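Local atomic coordinates of protein Pcdhgb2 (PDB entry 5SZR), a protein that probably mediates calcium-dependent cell adhesion and may help specify neuronal connections in the brain, seen here as its extracellular cadherin domains 3 to 6. Residues Val107-Val112 and Ser196-Ile201; Ala401-Val407 and Ala421-Phe427; Asn209-Pro213 and Asp299-Leu305; Met4-Phe10 and Ser92-Gln97. All blocks are in the same frame, centred on the assembly; numbering follows the deposited sequence.

Interaction 1 (Val107-Val112 and Ser196-Ile201); sequences VPEVIV and SSNVII. With MAN (alpha-D-mannopyranose), chain X.
Val-110 and Val-199 meet branch to branch, with CG1 of Val-110 lying 3.7 Å from CG2 of Val-199 and the two side chains crossing obliquely. The same CG2 of Val-199 also serves Val-112: it lies 3.8 Å from Val-112 CG2, and these two side chains slide past each other in opposite directions. Val-199 is therefore wedged between two valines that follow at alternate positions of the facing strand. Val-112 has its other branch, CG1, anti to the backbone N (chi1 -178°), which directs it at Ile-201; CG1 and the CD1 of that isoleucine reach each other tip to tip at 3.6 Å.

At the opposite end the contact turns polar. Ser-197 points its OG at the carbonyl of Pro-108 and donates a short hydrogen bond, 2.6 Å from OG to Pro-108 O. The donor stands above the carbonyl plane, 42° out of it. Val-107 CG1 closes over the base of this serine, 3.8 Å from Ser-197 CB. The neighbouring Ser-196 turns its CB away from 107-112, and its OG carries a covalently linked mannose on that outer side.

The strand axes approach to 6.6 Å and run 23° from parallel, and the link between them is made by side chains. Strand 109-113 pairs with 128-135, whereas 196-206 pairs with 180-189; Ile-132 packs on both Val-110 and Val-112, Ala-130 on Val-112 and Ala-187 on Val-110. Two sheets facing each other in this way, with the first and last strands of one domain meeting across the interior, are characteristic of the cadherin beta sandwich.

Interaction 2 (Ala401-Val407 and Ala421-Phe427); sequences ARQRLLV and ATLHLIF. With MAN (alpha-D-mannopyranose), chain B.
The Arg-402 guanidinium carries Ile-426 CD1 over one face, offset toward the rim, with NH1 3.2 Å from that methyl. Thr-422 CG2 lies over one face of the His-424 ring. These groups project from one face of an antiparallel hairpin formed by strands 402-410 and 418-428, the last two strands of a cadherin domain. Thr-422 OG1 on this face bears a covalently linked mannose. The sugar's O4 comes to the edge of the Arg-404 guanidinium, where NH1 gives it a weak hydrogen bond of 3.3 Å, while its O6 lies at the edge of the His-424 ring. Arg-404 is extended from CG to NE, which brings NE to 3.7 Å from Thr-422 CG2; its NH2 bonds Gln-373 OE1 on the adjoining strand. Shortened to an alanine, this residue would lose its guanidinium, which would probably deprive mannose O4 and Gln-373 OE1 of these donors and take the NE contact from the Thr-422 methyl. A water joins His-424 ND1, at 2.7 Å, to Gln-403 O. Leu-405, Leu-423 and Leu-425 occupy the reverse face, facing the domain interior, with CD1 of Leu-405 4.0 Å from CD1 of Leu-425. Seven backbone hydrogen bonds fix the register; the straightest runs from Leu-423 N to Leu-405 O, 2.7 Å long at 176°.

Interaction 3 (Asn209-Pro213 and Asp299-Leu305); sequences NDNAP and DHGSPTL. With CA (calcium ion), chain O; CA (calcium ion), chain N; CA (calcium ion), chain M.
Asn-209 and Asp-299 meet at an interdomain calcium site of the cadherin type, where the Asn-Asp-Asn linker sequence faces a loop of the domain that follows. Both give an oxygen to one calcium ion, Asn-209 OD1 at 2.4 Å and Asp-299 OD2 at 2.6 Å; Asn-211 O binds it too, and Asp-241, Asp-243 and Asn-247 complete the shell. The amide and carboxylate come from opposite directions with their planes 62° apart. Asn-209 ND2 donates to Asp-299 OD1 at 3.1 Å and, weakly, to Pro-303 O. Three donors hold Asp-299 OD1: that amide, Leu-305 N at 2.9 Å, and Gly-301 N, which closes an Asx turn. This grip fixes the carboxylate's rotation and presents OD2 to the metal. Asp-210 turns away and bridges two further calcium ions through OD1 and OD2.

Leu-305 CB packs 3.6 Å from Ala-212 CA, and Pro-213 CD rests 3.5 Å from Leu-305 O. A glycine in place of Pro-213 would probably open a gap over Leu-305 and leave the linker backbone freer to turn. Residues 209-213 lead from strand 196-206 of one domain into strand 214-215 of the next, and 299-305 form the loop joining strands 290-299 and 306-316.

Interaction 4 (Met4-Phe10 and Ser92-Gln97); sequences MFSQDVF and SHCSIQ
Cys-94 sets its sulfur squarely over the Phe-5 ring: SG is 3.6 Å from the ring centroid and only 4° off the normal, a sulfur-aromatic contact over the face. Its CB adds a CH-pi contact with the same ring. The torsion that places SG between the backbone N and carbonyl carbon (chi1 78°) lets this one residue serve two aromatics, because SG also meets the edge of Phe-10, 3.8 Å from CE2. Phe-5 receives Ser-92 O near its plane, at the ring edge. Phe-10 in turn lays its CB 3.9 Å from Ile-96 CG1, and Leu-25 and Val-27 pack on both of these residues.

A second shell helps to position Phe-10. Gln-7 CG covers one face of Phe-10, while its NE2 donates a hydrogen bond to Val-9 O, 2.6 Å away, within the same segment. Further along, three backbone bonds tie the segments: Ser-95 N to Asp-8 O at 2.7 Å, Phe-10 N to Ser-95 O, and Gln-97 N to Phe-10 O. At the other end, Ser-92 OG bonds Pro-3 O. The bridges Val-9 with Ser-95 and Phe-10 with Ile-96 are parallel, and this pairing of an N-terminal strand with the last strand at a sheet edge is characteristic of cadherin domains.

How the interactions relate
The four contacts follow one another in series along an elongated chain of cadherin domains, and none touches another. Interaction 4 and interaction 2 lie toward its two ends, their centres about 158 Å apart on opposite sides of the chain's centre. Interaction 1 lies between interactions 4 and 3, about 47 Å and 40 Å from them, centre to centre. Interaction 3 is itself a calcium site; interaction 1 borders one, the side chain of Pro-108 being about 5 Å from a calcium ion. Interactions 2 and 4 are hydrogen-bonded strand pairings away from the calcium sites, whereas interaction 1 joins facing sheets. Interactions 1 and 2 each carry an O-linked mannose; the nearest atoms of the two contacts are about 89 Å apart.

Interaction 1 (Val107-Val112 and Ser196-Ile201)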
# COMPACT_ATOMS: atom_id res chain seq x y z
N VAL A 107 -29.38 2.65 -33.11
CA VAL A 107 -28.09 2.86 -32.43
C VAL A 107 -27.34 1.53 -32.36
O VAL A 107 -27.99 0.47 -32.22
CB VAL A 107 -28.33 3.44 -31.04
CG1 VAL A 107 -27.03 3.58 -30.25
CG2 VAL A 107 -29.03 4.79 -31.15
N PRO A 108 -26.01 1.52 -32.47
CA PRO A 108 -25.26 0.29 -32.18
C PRO A 108 -25.34 -0.06 -30.70
O PRO A 108 -25.36 0.83 -29.85
CB PRO A 108 -23.83 0.64 -32.59
CG PRO A 108 -23.93 1.86 -33.43
CD PRO A 108 -25.15 2.60 -32.97
N GLU A 109 -25.39 -1.35 -30.40
CA GLU A 109 -25.34 -1.81 -29.02
C GLU A 109 -24.13 -2.71 -28.82
O GLU A 109 -23.69 -3.41 -29.73
CB GLU A 109 -26.63 -2.54 -28.61
CG GLU A 109 -26.95 -3.81 -29.38
CD GLU A 109 -28.11 -4.57 -28.77
OE1 GLU A 109 -28.13 -4.72 -27.52
OE2 GLU A 109 -29.01 -5.01 -29.52
N VAL A 110 -23.59 -2.66 -27.60
CA VAL A 110 -22.39 -3.40 -27.23
C VAL A 110 -22.78 -4.46 -26.20
O VAL A 110 -23.42 -4.14 -25.19
CB VAL A 110 -21.30 -2.46 -26.67
CG1 VAL A 110 -19.96 -3.18 -26.59
CG2 VAL A 110 -21.19 -1.21 -27.51
N ILE A 111 -22.38 -5.70 -26.45
CA ILE A 111 -22.72 -6.83 -25.59
C ILE A 111 -21.42 -7.36 -25.00
O ILE A 111 -20.58 -7.90 -25.73
CB ILE A 111 -23.48 -7.93 -26.35
CG1 ILE A 111 -24.63 -7.33 -27.16
CG2 ILE A 111 -24.00 -8.98 -25.38
CD1 ILE A 111 -25.65 -6.58 -26.33
N VAL A 112 -21.27 -7.23 -23.68
CA VAL A 112 -20.05 -7.60 -22.97
C VAL A 112 -20.34 -8.84 -22.13
O VAL A 112 -21.27 -8.83 -21.31
CB VAL A 112 -19.55 -6.45 -22.08
CG1 VAL A 112 -18.26 -6.83 -21.39
CG2 VAL A 112 -19.37 -5.18 -22.90
N SER A 196 -23.62 6.38 -32.18
CA SER A 196 -22.68 5.69 -31.31
C SER A 196 -23.29 5.43 -29.94
O SER A 196 -24.18 6.15 -29.49
CB SER A 196 -21.37 6.50 -31.14
OG SER A 196 -21.62 7.89 -31.02
N SER A 197 -22.80 4.37 -29.29
CA SER A 197 -23.11 4.07 -27.90
C SER A 197 -21.83 3.62 -27.21
O SER A 197 -20.80 3.41 -27.85
CB SER A 197 -24.20 2.99 -27.78
OG SER A 197 -23.67 1.71 -28.09
N ASN A 198 -21.90 3.45 -25.89
CA ASN A 198 -20.73 3.03 -25.13
C ASN A 198 -21.15 2.21 -23.92
O ASN A 198 -22.29 2.27 -23.46
CB ASN A 198 -19.86 4.23 -24.72
CG ASN A 198 -20.58 5.20 -23.79
OD1 ASN A 198 -21.15 4.81 -22.77
ND2 ASN A 198 -20.54 6.48 -24.14
N VAL A 199 -20.19 1.44 -23.40
CA VAL A 199 -20.37 0.66 -22.17
C VAL A 199 -19.11 0.79 -21.33
O VAL A 199 -17.99 0.80 -21.85
CB VAL A 199 -20.68 -0.82 -22.45
CG1 VAL A 199 -22.05 -0.97 -23.11
CG2 VAL A 199 -19.60 -1.44 -23.32
N ILE A 200 -19.29 0.89 -20.02
CA ILE A 200 -18.19 1.04 -19.07
C ILE A 200 -18.00 -0.29 -18.36
O ILE A 200 -18.92 -0.78 -17.69
CB ILE A 200 -18.46 2.18 -18.08
CG1 ILE A 200 -18.65 3.50 -18.84
CG2 ILE A 200 -17.32 2.28 -17.07
CD1 ILE A 200 -19.05 4.66 -17.97
N ILE A 201 -16.82 -0.87 -18.51
CA ILE A 201 -16.46 -2.11 -17.84
C ILE A 201 -15.61 -1.75 -16.63
O ILE A 201 -14.56 -1.12 -16.77
CB ILE A 201 -15.69 -3.06 -18.77
CG1 ILE A 201 -16.47 -3.30 -20.06
CG2 ILE A 201 -15.40 -4.38 -18.07
CD1 ILE A 201 -15.76 -4.21 -21.03
C1 MAN X . -21.72 8.29 -29.63
C2 MAN X . -22.47 9.57 -30.06
C3 MAN X . -21.54 10.48 -30.87
C4 MAN X . -20.23 10.73 -30.10
C5 MAN X . -19.55 9.38 -29.78
C6 MAN X . -18.27 9.51 -28.98
O2 MAN X . -22.89 10.35 -28.93
O3 MAN X . -22.17 11.71 -31.21
O4 MAN X . -19.35 11.53 -30.88
O5 MAN X . -20.47 8.55 -29.02
O6 MAN X . -17.19 9.73 -29.88

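Interaction 2 (Ala401-Val407 and Ala421-Phe427)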
# COMPACT_ATOMS: atom_id res chain seq x y z
N ALA A 401 52.61 13.75 68.17
CA ALA A 401 53.31 12.64 67.52
C ALA A 401 52.32 11.69 66.85
O ALA A 401 52.59 11.19 65.75
CB ALA A 401 54.18 11.90 68.53
N ARG A 402 51.19 11.41 67.50
CA ARG A 402 50.17 10.54 66.94
C ARG A 402 49.17 11.37 66.14
O ARG A 402 48.63 12.35 66.64
CB ARG A 402 49.43 9.79 68.05
CG ARG A 402 50.28 8.80 68.84
CD ARG A 402 49.38 7.91 69.69
NE ARG A 402 48.33 7.31 68.87
CZ ARG A 402 48.27 6.02 68.54
NH1 ARG A 402 49.20 5.19 68.97
NH2 ARG A 402 47.27 5.57 67.78
N GLN A 403 48.94 10.95 64.89
CA GLN A 403 48.01 11.62 64.00
C GLN A 403 47.01 10.61 63.45
O GLN A 403 47.31 9.42 63.33
CB GLN A 403 48.74 12.32 62.85
CG GLN A 403 49.65 13.45 63.30
CD GLN A 403 48.87 14.69 63.68
OE1 GLN A 403 47.74 14.89 63.23
NE2 GLN A 403 49.47 15.54 64.52
N ARG A 404 45.83 11.10 63.10
CA ARG A 404 44.76 10.22 62.61
C ARG A 404 44.01 10.89 61.48
O ARG A 404 43.58 12.04 61.61
CB ARG A 404 43.80 9.87 63.74
CG ARG A 404 42.55 9.14 63.29
CD ARG A 404 41.62 8.91 64.46
NE ARG A 404 40.40 8.22 64.08
CZ ARG A 404 39.35 8.81 63.50
NH1 ARG A 404 38.28 8.09 63.19
NH2 ARG A 404 39.38 10.11 63.23
N LEU A 405 43.86 10.17 60.37
CA LEU A 405 43.11 10.61 59.20
C LEU A 405 41.99 9.61 58.91
O LEU A 405 42.23 8.40 58.90
CB LEU A 405 44.00 10.74 57.96
CG LEU A 405 45.05 11.83 57.78
CD1 LEU A 405 45.64 11.70 56.39
CD2 LEU A 405 44.46 13.21 57.96
N LEU A 406 40.78 10.12 58.67
CA LEU A 406 39.67 9.31 58.19
C LEU A 406 39.41 9.70 56.74
O LEU A 406 38.94 10.81 56.47
CB LEU A 406 38.42 9.52 59.05
CG LEU A 406 37.15 8.83 58.53
CD1 LEU A 406 37.37 7.33 58.37
CD2 LEU A 406 35.96 9.10 59.44
N VAL A 407 39.73 8.80 55.82
CA VAL A 407 39.70 9.09 54.40
C VAL A 407 38.56 8.32 53.73
O VAL A 407 38.18 7.23 54.16
CB VAL A 407 41.04 8.77 53.71
CG1 VAL A 407 42.17 9.56 54.36
CG2 VAL A 407 41.32 7.28 53.75
N ALA A 421 38.59 4.42 55.22
CA ALA A 421 39.70 3.82 55.94
C ALA A 421 40.26 4.83 56.93
O ALA A 421 40.34 6.02 56.63
CB ALA A 421 40.80 3.34 54.99
N THR A 422 40.63 4.34 58.11
CA THR A 422 41.27 5.18 59.13
C THR A 422 42.77 4.93 59.10
O THR A 422 43.22 3.79 59.21
CB THR A 422 40.72 4.88 60.52
OG1 THR A 422 39.33 5.21 60.58
CG2 THR A 422 41.46 5.72 61.55
N LEU A 423 43.53 6.00 58.96
CA LEU A 423 44.99 5.93 58.85
C LEU A 423 45.58 6.54 60.11
O LEU A 423 45.51 7.76 60.30
CB LEU A 423 45.48 6.66 57.61
CG LEU A 423 44.90 6.29 56.25
CD1 LEU A 423 45.54 7.16 55.19
CD2 LEU A 423 45.13 4.82 55.96
N HIS A 424 46.16 5.70 60.96
CA HIS A 424 46.91 6.15 62.12
C HIS A 424 48.34 6.44 61.67
O HIS A 424 49.08 5.51 61.33
CB HIS A 424 46.88 5.11 63.24
CG HIS A 424 45.51 4.75 63.69
ND1 HIS A 424 44.68 5.64 64.35
CD2 HIS A 424 44.81 3.59 63.60
CE1 HIS A 424 43.54 5.04 64.64
NE2 HIS A 424 43.59 3.80 64.20
N LEU A 425 48.71 7.71 61.66
CA LEU A 425 50.05 8.13 61.27
C LEU A 425 50.78 8.62 62.52
O LEU A 425 50.34 9.58 63.17
CB LEU A 425 49.99 9.23 60.21
CG LEU A 425 48.96 8.97 59.11
CD1 LEU A 425 48.93 10.11 58.10
CD2 LEU A 425 49.22 7.65 58.40
N ILE A 426 51.87 7.95 62.87
CA ILE A 426 52.58 8.19 64.12
C ILE A 426 54.02 8.56 63.80
O ILE A 426 54.76 7.75 63.22
CB ILE A 426 52.52 6.97 65.05
CG1 ILE A 426 51.07 6.56 65.29
CG2 ILE A 426 53.24 7.26 66.36
CD1 ILE A 426 50.92 5.43 66.27
N PHE A 427 54.42 9.77 64.18
CA PHE A 427 55.78 10.23 63.93
C PHE A 427 56.75 9.57 64.90
O PHE A 427 56.48 9.46 66.10
CB PHE A 427 55.87 11.75 64.07
CG PHE A 427 55.29 12.49 62.90
CD1 PHE A 427 56.00 12.60 61.71
CD2 PHE A 427 54.04 13.07 62.99
CE1 PHE A 427 55.46 13.29 60.64
CE2 PHE A 427 53.50 13.75 61.92
CZ PHE A 427 54.22 13.86 60.74
C1 MAN B . 38.58 4.01 60.81
C2 MAN B . 37.11 4.42 60.68
C3 MAN B . 36.71 5.27 61.88
C4 MAN B . 37.00 4.53 63.20
C5 MAN B . 38.47 4.10 63.28
C6 MAN B . 38.73 3.17 64.46
O2 MAN B . 36.26 3.27 60.70
O3 MAN B . 35.35 5.68 61.83
O4 MAN B . 36.71 5.39 64.30
O5 MAN B . 38.86 3.38 62.06
O6 MAN B . 40.13 2.88 64.52
O HOH W 1 45.93 7.73 65.53

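Interaction 3 (Asn209-Pro213 and Asp299-Leu305)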
# COMPACT_ATOMS: atom_id res chain seq x y z
N ASN A 209 0.75 -11.92 -3.61
CA ASN A 209 1.82 -11.67 -2.64
C ASN A 209 3.11 -11.40 -3.40
O ASN A 209 3.98 -12.26 -3.57
CB ASN A 209 1.98 -12.84 -1.68
CG ASN A 209 2.95 -12.53 -0.55
OD1 ASN A 209 3.14 -11.36 -0.19
ND2 ASN A 209 3.56 -13.56 0.02
N ASP A 210 3.25 -10.15 -3.87
CA ASP A 210 4.45 -9.75 -4.60
C ASP A 210 5.22 -8.65 -3.89
O ASP A 210 6.07 -7.99 -4.50
CB ASP A 210 4.08 -9.31 -6.02
CG ASP A 210 2.99 -8.25 -6.06
OD1 ASP A 210 2.26 -8.10 -5.05
OD2 ASP A 210 2.86 -7.57 -7.10
N ASN A 211 4.97 -8.43 -2.59
CA ASN A 211 5.68 -7.42 -1.82
C ASN A 211 6.22 -8.04 -0.54
O ASN A 211 5.45 -8.59 0.26
CB ASN A 211 4.77 -6.24 -1.49
CG ASN A 211 4.47 -5.38 -2.70
OD1 ASN A 211 5.26 -4.50 -3.06
ND2 ASN A 211 3.33 -5.62 -3.33
N ALA A 212 7.53 -7.96 -0.36
CA ALA A 212 8.14 -8.44 0.87
C ALA A 212 7.99 -7.39 1.97
O ALA A 212 8.02 -6.19 1.69
CB ALA A 212 9.62 -8.75 0.65
N PRO A 213 7.80 -7.81 3.22
CA PRO A 213 7.80 -6.83 4.32
C PRO A 213 9.09 -6.04 4.35
O PRO A 213 10.16 -6.52 3.96
CB PRO A 213 7.64 -7.71 5.58
CG PRO A 213 7.90 -9.11 5.12
CD PRO A 213 7.51 -9.17 3.69
N ASP A 299 5.75 -12.41 5.93
CA ASP A 299 4.32 -12.34 5.68
C ASP A 299 3.73 -13.75 5.62
O ASP A 299 4.44 -14.75 5.65
CB ASP A 299 4.01 -11.53 4.40
CG ASP A 299 4.49 -12.21 3.11
OD1 ASP A 299 4.50 -13.45 3.01
OD2 ASP A 299 4.83 -11.47 2.17
N HIS A 300 2.40 -13.81 5.54
CA HIS A 300 1.68 -15.08 5.52
C HIS A 300 1.05 -15.36 4.16
O HIS A 300 -0.09 -15.81 4.06
CB HIS A 300 0.61 -15.10 6.62
CG HIS A 300 1.17 -15.17 8.01
ND1 HIS A 300 1.74 -16.31 8.52
CD2 HIS A 300 1.25 -14.23 8.98
CE1 HIS A 300 2.15 -16.08 9.76
NE2 HIS A 300 1.86 -14.82 10.06
N GLY A 301 1.81 -15.10 3.09
CA GLY A 301 1.38 -15.41 1.75
C GLY A 301 1.96 -16.72 1.24
O GLY A 301 2.75 -17.39 1.90
N SER A 302 1.53 -17.09 0.04
CA SER A 302 2.03 -18.30 -0.61
C SER A 302 2.62 -17.98 -1.98
O SER A 302 1.87 -17.69 -2.92
CB SER A 302 0.92 -19.35 -0.74
OG SER A 302 0.37 -19.67 0.53
N PRO A 303 3.95 -18.03 -2.10
CA PRO A 303 4.87 -18.33 -0.99
C PRO A 303 5.11 -17.11 -0.11
O PRO A 303 4.74 -16.00 -0.49
CB PRO A 303 6.15 -18.76 -1.71
CG PRO A 303 6.13 -17.98 -2.97
CD PRO A 303 4.68 -17.82 -3.37
N THR A 304 5.72 -17.32 1.05
CA THR A 304 5.97 -16.23 1.98
C THR A 304 7.13 -15.36 1.51
O THR A 304 8.04 -15.81 0.81
CB THR A 304 6.29 -16.76 3.38
OG1 THR A 304 7.48 -17.56 3.32
CG2 THR A 304 5.14 -17.59 3.92
N LEU A 305 7.08 -14.10 1.91
CA LEU A 305 8.17 -13.15 1.70
C LEU A 305 8.64 -12.63 3.04
O LEU A 305 7.88 -12.61 4.02
CB LEU A 305 7.72 -12.01 0.78
CG LEU A 305 7.42 -12.48 -0.64
CD1 LEU A 305 6.74 -11.38 -1.44
CD2 LEU A 305 8.70 -12.93 -1.32
CA CA O . 3.48 -9.43 1.20
CA CA N . 0.26 -7.35 -4.07
CA CA M . 1.81 -5.50 -7.19
O HOH W 2 3.92 -4.50 -6.27
O HOH W 3 2.73 -5.46 -9.39

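Interaction 4 (Met4-Phe10 and Ser92-Gln97)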
# COMPACT_ATOMS: atom_id res chain seq x y z
N MET A 4 -58.89 3.35 -67.82
CA MET A 4 -57.57 2.78 -68.04
C MET A 4 -56.51 3.66 -67.39
O MET A 4 -56.55 4.89 -67.52
CB MET A 4 -57.24 2.62 -69.53
CG MET A 4 -57.77 1.34 -70.14
SD MET A 4 -56.85 0.86 -71.61
CE MET A 4 -57.05 2.33 -72.64
N PHE A 5 -55.56 3.02 -66.72
CA PHE A 5 -54.41 3.71 -66.16
C PHE A 5 -53.34 3.92 -67.24
O PHE A 5 -53.27 3.19 -68.23
CB PHE A 5 -53.82 2.94 -64.99
CG PHE A 5 -54.71 2.91 -63.77
CD1 PHE A 5 -54.73 3.99 -62.90
CD2 PHE A 5 -55.51 1.82 -63.51
CE1 PHE A 5 -55.55 3.98 -61.79
CE2 PHE A 5 -56.33 1.80 -62.39
CZ PHE A 5 -56.35 2.88 -61.53
N SER A 6 -52.50 4.93 -67.02
CA SER A 6 -51.43 5.25 -67.96
C SER A 6 -50.48 4.07 -68.15
O SER A 6 -49.89 3.91 -69.22
CB SER A 6 -50.66 6.48 -67.48
OG SER A 6 -49.26 6.27 -67.53
N GLN A 7 -50.32 3.24 -67.12
CA GLN A 7 -49.48 2.05 -67.19
C GLN A 7 -49.98 1.08 -66.14
O GLN A 7 -50.80 1.42 -65.29
CB GLN A 7 -48.00 2.40 -66.97
CG GLN A 7 -47.68 2.85 -65.55
CD GLN A 7 -46.34 3.55 -65.44
OE1 GLN A 7 -46.17 4.66 -65.95
NE2 GLN A 7 -45.38 2.90 -64.78
N ASP A 8 -49.48 -0.16 -66.21
CA ASP A 8 -49.94 -1.16 -65.26
C ASP A 8 -49.22 -1.08 -63.92
O ASP A 8 -49.85 -1.21 -62.87
CB ASP A 8 -49.80 -2.56 -65.86
CG ASP A 8 -50.72 -2.77 -67.05
OD1 ASP A 8 -51.71 -2.01 -67.17
OD2 ASP A 8 -50.46 -3.69 -67.85
N VAL A 9 -47.91 -0.85 -63.93
CA VAL A 9 -47.09 -0.95 -62.71
C VAL A 9 -46.30 0.33 -62.53
O VAL A 9 -45.47 0.68 -63.38
CB VAL A 9 -46.15 -2.16 -62.75
CG1 VAL A 9 -45.39 -2.27 -61.44
CG2 VAL A 9 -46.93 -3.44 -63.02
N PHE A 10 -46.54 1.03 -61.43
CA PHE A 10 -45.78 2.20 -61.02
C PHE A 10 -44.79 1.81 -59.92
O PHE A 10 -45.06 0.91 -59.12
CB PHE A 10 -46.70 3.31 -60.50
CG PHE A 10 -47.75 3.76 -61.49
CD1 PHE A 10 -47.56 4.90 -62.26
CD2 PHE A 10 -48.94 3.06 -61.62
CE1 PHE A 10 -48.53 5.33 -63.16
CE2 PHE A 10 -49.91 3.48 -62.52
CZ PHE A 10 -49.70 4.61 -63.29
N SER A 92 -60.78 -1.39 -64.06
CA SER A 92 -59.39 -1.57 -64.45
C SER A 92 -58.51 -1.51 -63.21
O SER A 92 -58.86 -0.90 -62.20
CB SER A 92 -58.94 -0.52 -65.47
OG SER A 92 -59.39 -0.86 -66.77
N HIS A 93 -57.34 -2.14 -63.31
CA HIS A 93 -56.43 -2.28 -62.18
C HIS A 93 -55.03 -1.82 -62.56
O HIS A 93 -54.63 -1.88 -63.72
CB HIS A 93 -56.37 -3.73 -61.69
CG HIS A 93 -57.70 -4.38 -61.53
ND1 HIS A 93 -58.33 -5.05 -62.57
CD2 HIS A 93 -58.54 -4.48 -60.47
CE1 HIS A 93 -59.49 -5.52 -62.15
NE2 HIS A 93 -59.64 -5.19 -60.88
N CYS A 94 -54.30 -1.36 -61.55
CA CYS A 94 -52.88 -1.08 -61.69
C CYS A 94 -52.20 -1.37 -60.35
O CYS A 94 -52.85 -1.42 -59.31
CB CYS A 94 -52.61 0.36 -62.13
SG CYS A 94 -52.75 1.58 -60.82
N SER A 95 -50.89 -1.55 -60.40
CA SER A 95 -50.11 -1.86 -59.21
C SER A 95 -49.03 -0.81 -58.99
O SER A 95 -48.50 -0.23 -59.94
CB SER A 95 -49.46 -3.25 -59.30
OG SER A 95 -50.43 -4.27 -59.11
N ILE A 96 -48.71 -0.58 -57.72
CA ILE A 96 -47.72 0.41 -57.31
C ILE A 96 -46.79 -0.27 -56.32
O ILE A 96 -47.20 -0.57 -55.19
CB ILE A 96 -48.36 1.65 -56.70
CG1 ILE A 96 -49.30 2.31 -57.71
CG2 ILE A 96 -47.28 2.63 -56.24
CD1 ILE A 96 -50.40 3.09 -57.08
N GLN A 97 -45.55 -0.52 -56.73
CA GLN A 97 -44.57 -1.19 -55.88
C GLN A 97 -43.77 -0.12 -55.15
O GLN A 97 -43.00 0.62 -55.78
CB GLN A 97 -43.68 -2.10 -56.72
CG GLN A 97 -44.44 -3.28 -57.29
CD GLN A 97 -43.56 -4.21 -58.08
OE1 GLN A 97 -42.55 -4.71 -57.58
NE2 GLN A 97 -43.93 -4.45 -59.33